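Local coordinates for protein tryptophan synthase alpha chain (Campylobacter jejuni, PDB 3THA) that probably carries out the aldol cleavage of indoleglycerol phosphate to indole and glyceraldehyde 3-phosphate, as the alpha subunit of tryptophan synthase, at residues Q35-D38 against Q39-I42; M4-F7 against R8-Y11. All coordinates share one frame; numbering follows the deposited sequence.

Contact 1: residues Q35-D38 against Q39-I42; sequences QRLD and QSPI
Leu37 and Ser40 carry the turn that follows helix 27-35 and redirects the chain toward strand 44-48, an alpha-to-beta connection of the TIM barrel. Two successive i to i+3 backbone bonds give the turn its 3-10 character: Gln39 N donates to Arg36 O at 3.0 Å, and Ser40 N to Leu37 O, also at 3.0 Å. The serine hydroxyl adds to the grip, because chi1 of 73° holds OG between the backbone N and the carbonyl carbon, from where Ser40 OG donates to Leu37 O over 3.0 Å. The two donors reach that carbonyl differently: OG lies only slightly off its plane, whereas the amide stands well above it. Lys89 NZ also bonds to Leu37 O, so the carbonyl oxygen of this buried leucine has three polar partners.

Leu37 starts out heading away, but its tip swings back with CG anti to the backbone N (chi1 -164°). Its CD1 methyl then lies 3.6 Å from Ser40 OG and 4.4 Å from Ile42 CB, giving the polar bend an apolar flank. On the exposed side the Gln39 chain folds back over the preceding backbone until its NE2 is 3.8 Å from Arg36 CA. Asp38 points away from the turn, its OD1 bonding to Lys88 N and Thr87 OG1, while Arg36 forms a salt bridge with Asp240. The Ser40 hydroxyl also accepts a weak bond in an ST turn across Pro41, Ile42 N lying 3.5 Å from Ser40 OG.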
ATOM      1  N   GLN B  35      22.348  -8.196  12.291  1.00 59.98           N
ATOM      2  CA  GLN B  35      23.670  -8.393  12.790  1.00 62.12           C
ATOM      3  C   GLN B  35      24.651  -8.677  11.668  1.00 62.65           C
ATOM      4  O   GLN B  35      25.853  -8.500  11.852  1.00 64.35           O
ATOM      5  CB  GLN B  35      23.686  -9.532  13.820  1.00 63.88           C
ATOM      6  CG  GLN B  35      22.817  -9.269  15.043  1.00 67.39           C
ATOM      7  CD  GLN B  35      23.437  -8.291  16.052  1.00 74.10           C
ATOM      8  OE1 GLN B  35      24.057  -7.273  15.698  1.00 77.05           O
ATOM      9  NE2 GLN B  35      23.243  -8.594  17.331  1.00 76.75           N
ATOM     10  N   ARG B  36      24.168  -9.127  10.515  1.00 61.34           N
ATOM     11  CA  ARG B  36      25.080  -9.456   9.427  1.00 62.09           C
ATOM     12  C   ARG B  36      25.133  -8.354   8.364  1.00 61.46           C
ATOM     13  O   ARG B  36      25.747  -8.482   7.312  1.00 62.92           O
ATOM     14  CB  ARG B  36      24.765 -10.843   8.855  1.00 63.29           C
ATOM     15  CG  ARG B  36      25.392 -12.019   9.656  1.00 65.06           C
ATOM     16  CD  ARG B  36      24.761 -13.378   9.327  1.00 67.52           C
ATOM     17  NE  ARG B  36      25.243 -13.878   8.043  1.00 74.17           N
ATOM     18  CZ  ARG B  36      25.077 -15.118   7.581  1.00 76.82           C
ATOM     19  NH1 ARG B  36      24.426 -16.032   8.293  1.00 77.83           N
ATOM     20  NH2 ARG B  36      25.572 -15.445   6.398  1.00 77.65           N
ATOM     21  N   LEU B  37      24.501  -7.236   8.662  1.00 59.87           N
ATOM     22  CA  LEU B  37      24.345  -6.176   7.680  1.00 59.18           C
ATOM     23  C   LEU B  37      25.709  -5.608   7.265  1.00 60.99           C
ATOM     24  O   LEU B  37      25.926  -5.289   6.109  1.00 61.60           O
ATOM     25  CB  LEU B  37      23.419  -5.098   8.233  1.00 55.88           C
ATOM     26  CG  LEU B  37      22.820  -4.101   7.271  1.00 56.51           C
ATOM     27  CD1 LEU B  37      22.042  -4.877   6.138  1.00 53.05           C
ATOM     28  CD2 LEU B  37      21.924  -3.119   8.044  1.00 52.53           C
ATOM     29  N   ASP B  38      26.603  -5.467   8.227  1.00 62.79           N
ATOM     30  CA  ASP B  38      27.988  -5.046   7.960  1.00 66.04           C
ATOM     31  C   ASP B  38      28.702  -5.861   6.893  1.00 68.22           C
ATOM     32  O   ASP B  38      29.500  -5.317   6.166  1.00 70.41           O
ATOM     33  CB  ASP B  38      28.819  -5.038   9.246  1.00 66.48           C
ATOM     34  CG  ASP B  38      28.535  -3.821  10.099  1.00 65.61           C
ATOM     35  OD1 ASP B  38      27.833  -2.910   9.619  1.00 63.14           O
ATOM     36  OD2 ASP B  38      29.003  -3.779  11.249  1.00 66.73           O
ATOM     37  N   GLN B  39      28.415  -7.150   6.783  1.00 68.97           N
ATOM     38  CA  GLN B  39      29.059  -7.951   5.733  1.00 71.29           C
ATOM     39  C   GLN B  39      28.238  -8.129   4.474  1.00 70.44           C
ATOM     40  O   GLN B  39      28.666  -8.860   3.580  1.00 72.19           O
ATOM     41  CB  GLN B  39      29.470  -9.335   6.223  1.00 72.84           C
ATOM     42  CG  GLN B  39      30.281  -9.357   7.497  1.00 76.06           C
ATOM     43  CD  GLN B  39      29.523 -10.154   8.546  1.00 80.56           C
ATOM     44  OE1 GLN B  39      29.473 -11.394   8.497  1.00 79.26           O
ATOM     45  NE2 GLN B  39      28.872  -9.435   9.474  1.00 79.99           N
ATOM     46  N   SER B  40      27.068  -7.506   4.386  1.00 67.28           N
ATOM     47  CA  SER B  40      26.286  -7.627   3.151  1.00 67.31           C
ATOM     48  C   SER B  40      26.628  -6.452   2.250  1.00 67.13           C
ATOM     49  O   SER B  40      27.095  -5.446   2.750  1.00 67.46           O
ATOM     50  CB  SER B  40      24.782  -7.624   3.458  1.00 65.84           C
ATOM     51  OG  SER B  40      24.368  -6.317   3.821  1.00 64.23           O
ATOM     52  N   PRO B  41      26.370  -6.543   0.932  1.00 67.44           N
ATOM     53  CA  PRO B  41      26.765  -5.405   0.101  1.00 67.16           C
ATOM     54  C   PRO B  41      25.744  -4.235   0.118  1.00 64.87           C
ATOM     55  O   PRO B  41      25.873  -3.264  -0.643  1.00 65.78           O
ATOM     56  CB  PRO B  41      26.891  -6.035  -1.289  1.00 68.99           C
ATOM     57  CG  PRO B  41      25.850  -7.104  -1.296  1.00 68.52           C
ATOM     58  CD  PRO B  41      25.625  -7.548   0.150  1.00 67.78           C
ATOM     59  N   ILE B  42      24.773  -4.299   1.020  1.00 62.70           N
ATOM     60  CA  ILE B  42      23.763  -3.239   1.189  1.00 59.61           C
ATOM     61  C   ILE B  42      24.321  -2.079   2.014  1.00 60.23           C
ATOM     62  O   ILE B  42      24.872  -2.289   3.106  1.00 60.09           O
ATOM     63  CB  ILE B  42      22.532  -3.799   1.898  1.00 57.28           C
ATOM     64  CG1 ILE B  42      21.930  -4.931   1.053  1.00 56.28           C
ATOM     65  CG2 ILE B  42      21.533  -2.698   2.239  1.00 53.82           C
ATOM     66  CD1 ILE B  42      20.951  -5.813   1.816  1.00 52.75           C
TER

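Contact 2: residues M4-F7 against R8-Y11; sequences MVDF and RKFY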
HETATM    1  N   MSE B   4      22.477  16.202  10.980  1.00 88.97           N
HETATM    2  CA  MSE B   4      21.703  15.723   9.809  1.00 86.47           C
HETATM    3  C   MSE B   4      22.583  14.854   8.919  1.00 85.68           C
HETATM    4  O   MSE B   4      23.648  15.289   8.467  1.00 87.40           O
HETATM    5  CB  MSE B   4      21.069  16.866   8.998  1.00 86.43           C
HETATM    6  CG  MSE B   4      19.601  17.186   9.358  1.00 86.94           C
HETATM    7 SE   MSE B   4      18.222  15.847   8.831  0.65 89.74          SE
HETATM    8  CE  MSE B   4      16.651  16.997   9.054  1.00 87.14           C
ATOM      9  N   VAL B   5      22.147  13.618   8.693  1.00 82.66           N
ATOM     10  CA  VAL B   5      23.004  12.633   8.032  1.00 81.74           C
ATOM     11  C   VAL B   5      23.352  13.054   6.588  1.00 80.75           C
ATOM     12  O   VAL B   5      22.479  13.486   5.840  1.00 79.24           O
ATOM     13  CB  VAL B   5      22.450  11.160   8.203  1.00 80.70           C
ATOM     14  CG1 VAL B   5      22.576  10.312   6.921  1.00 79.82           C
ATOM     15  CG2 VAL B   5      23.111  10.465   9.439  1.00 81.44           C
ATOM     16  N   ASP B   6      24.634  12.992   6.229  1.00 80.60           N
ATOM     17  CA  ASP B   6      25.007  13.150   4.829  1.00 79.31           C
ATOM     18  C   ASP B   6      25.090  11.758   4.229  1.00 77.15           C
ATOM     19  O   ASP B   6      25.987  10.990   4.565  1.00 77.75           O
ATOM     20  CB  ASP B   6      26.325  13.901   4.671  1.00 81.64           C
ATOM     21  CG  ASP B   6      26.827  13.924   3.222  1.00 83.31           C
ATOM     22  OD1 ASP B   6      27.735  14.728   2.911  1.00 86.99           O
ATOM     23  OD2 ASP B   6      26.337  13.134   2.387  1.00 82.64           O
ATOM     24  N   PHE B   7      24.157  11.449   3.338  1.00 73.60           N
ATOM     25  CA  PHE B   7      24.048  10.106   2.820  1.00 71.92           C
ATOM     26  C   PHE B   7      25.207   9.691   1.948  1.00 73.49           C
ATOM     27  O   PHE B   7      25.534   8.499   1.858  1.00 73.40           O
ATOM     28  CB  PHE B   7      22.744   9.921   2.049  1.00 69.99           C
ATOM     29  CG  PHE B   7      21.638   9.339   2.861  1.00 65.80           C
ATOM     30  CD1 PHE B   7      21.489   7.974   2.975  1.00 65.11           C
ATOM     31  CD2 PHE B   7      20.746  10.163   3.533  1.00 64.34           C
ATOM     32  CE1 PHE B   7      20.430   7.439   3.737  1.00 65.71           C
ATOM     33  CE2 PHE B   7      19.695   9.634   4.288  1.00 60.32           C
ATOM     34  CZ  PHE B   7      19.523   8.292   4.379  1.00 59.00           C
ATOM     35  N   ARG B   8      25.820  10.669   1.291  1.00 74.43           N
ATOM     36  CA  ARG B   8      26.948  10.396   0.421  1.00 75.60           C
ATOM     37  C   ARG B   8      28.118   9.764   1.169  1.00 77.02           C
ATOM     38  O   ARG B   8      29.126   9.304   0.540  1.00 78.82           O
ATOM     39  CB  ARG B   8      27.375  11.678  -0.280  1.00 76.93           C
ATOM     40  CG  ARG B   8      26.667  11.860  -1.576  1.00 75.43           C
ATOM     41  CD  ARG B   8      27.513  12.613  -2.609  1.00 76.71           C
ATOM     42  NE  ARG B   8      26.679  12.830  -3.782  1.00 74.08           N
ATOM     43  CZ  ARG B   8      25.686  13.710  -3.834  1.00 71.10           C
ATOM     44  NH1 ARG B   8      25.394  14.486  -2.784  1.00 66.42           N
ATOM     45  NH2 ARG B   8      24.967  13.794  -4.937  1.00 71.19           N
ATOM     46  N   LYS B   9      27.988   9.756   2.504  1.00 75.67           N
ATOM     47  CA  LYS B   9      28.983   9.120   3.402  1.00 76.87           C
ATOM     48  C   LYS B   9      28.777   7.614   3.602  1.00 75.45           C
ATOM     49  O   LYS B   9      29.541   6.977   4.332  1.00 76.34           O
ATOM     50  CB  LYS B   9      29.049   9.845   4.759  1.00 76.70           C
ATOM     51  CG  LYS B   9      30.199  10.861   4.836  1.00 81.57           C
ATOM     52  CD  LYS B   9      29.860  12.083   5.693  1.00 83.25           C
ATOM     53  CE  LYS B   9      30.657  13.297   5.198  1.00 87.15           C
ATOM     54  NZ  LYS B   9      29.749  14.480   4.985  1.00 84.95           N
ATOM     55  N   PHE B  10      27.757   7.056   2.944  1.00 73.15           N
ATOM     56  CA  PHE B  10      27.332   5.686   3.180  1.00 71.73           C
ATOM     57  C   PHE B  10      27.563   4.746   2.014  1.00 71.54           C
ATOM     58  O   PHE B  10      27.243   3.565   2.102  1.00 70.82           O
ATOM     59  CB  PHE B  10      25.863   5.663   3.617  1.00 70.49           C
ATOM     60  CG  PHE B  10      25.673   6.029   5.059  1.00 72.34           C
ATOM     61  CD1 PHE B  10      25.427   7.349   5.429  1.00 74.53           C
ATOM     62  CD2 PHE B  10      25.800   5.060   6.056  1.00 73.08           C
ATOM     63  CE1 PHE B  10      25.285   7.700   6.779  1.00 75.55           C
ATOM     64  CE2 PHE B  10      25.647   5.403   7.405  1.00 74.28           C
ATOM     65  CZ  PHE B  10      25.388   6.729   7.769  1.00 73.41           C
ATOM     66  N   TYR B  11      28.154   5.266   0.943  1.00 72.04           N
ATOM     67  CA  TYR B  11      28.365   4.500  -0.281  1.00 72.13           C
ATOM     68  C   TYR B  11      29.510   5.095  -1.108  1.00 74.63           C
ATOM     69  O   TYR B  11      29.884   6.248  -0.905  1.00 75.08           O
ATOM     70  CB  TYR B  11      27.047   4.429  -1.083  1.00 70.66           C
ATOM     71  CG  TYR B  11      26.595   5.733  -1.736  1.00 67.50           C
ATOM     72  CD1 TYR B  11      25.778   6.633  -1.065  1.00 63.63           C
ATOM     73  CD2 TYR B  11      26.998   6.052  -3.035  1.00 68.38           C
ATOM     74  CE1 TYR B  11      25.363   7.832  -1.692  1.00 64.80           C
ATOM     75  CE2 TYR B  11      26.609   7.228  -3.653  1.00 68.04           C
ATOM     76  CZ  TYR B  11      25.789   8.111  -2.982  1.00 65.86           C
ATOM     77  OH  TYR B  11      25.420   9.262  -3.624  1.00 68.03           O
TER
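Lys9 reaches back across Asp6, the two side chains crossing at roughly a right angle, and its path can be traced atom by atom. Lys9 CB begins 3.3 Å from Asp6 O. Bends at chi2 and chi4 then curl the chain, carrying Lys9 CD past Asp6 CB at 4.1 Å and Lys9 CE to within 4.0 Å of Asp6 OD1. The tip closes the loop: Lys9 NZ forms a salt bridge with Asp6 OD1 at 2.9 Å, approaching from above the carboxylate plane, about 45° out of it.

Asp6 can serve two partners because its CG is anti to the backbone N (chi1 173°), which turns the carboxylate toward the following residues. While OD1 holds the lysine, Asp6 OD2 reaches Arg8 N at 2.7 Å in a weak, bent bond, the signature of an Asx turn, at the start of a 3-10 segment. This segment precedes strand 15-21 and lies against the N-terminal ends of several TIM-barrel strands: Phe7 packs on Val92 and Cys118 and meets the ring of Phe167 edge-to-face, a placement consistent with a plug closing that end of the barrel. Phe7 also takes Val5 CG1 on one face, near the rim of its ring.

The same methyl touches a second aromatic, with Val5 CG1 3.8 Å from Phe10 CE1. Phe10 N donates to Phe7 O at 2.9 Å, and this carbonyl oxygen also lies in the plane of the Phe10 ring, at its edge. Arg8 leads away from the turn, its NH1 donating to Asn199 O.

How the contacts relate
Both contacts are short-range turns with 3-10 character leading into neighbouring barrel strands, contact 2 into strand 15-21 and contact 1 into strand 44-48. Their centres lie about 17 Å apart and their nearest atoms about 6 Å, without touching. Contact 1 is partly buried, wedged between helix 239-248 and the loop before strand 90-94; its polar bonds centre on backbone carbonyls, with Lys89 joining from that loop. Contact 2 is largely a surface feature, with an aspartate-lysine salt bridge, yet it sends one buried aromatic ring inward among the barrel strands. Both meet the strand 90-94 region: contact 1 at the residues just before it, contact 2 at the strand itself through Phe7 and Phe10.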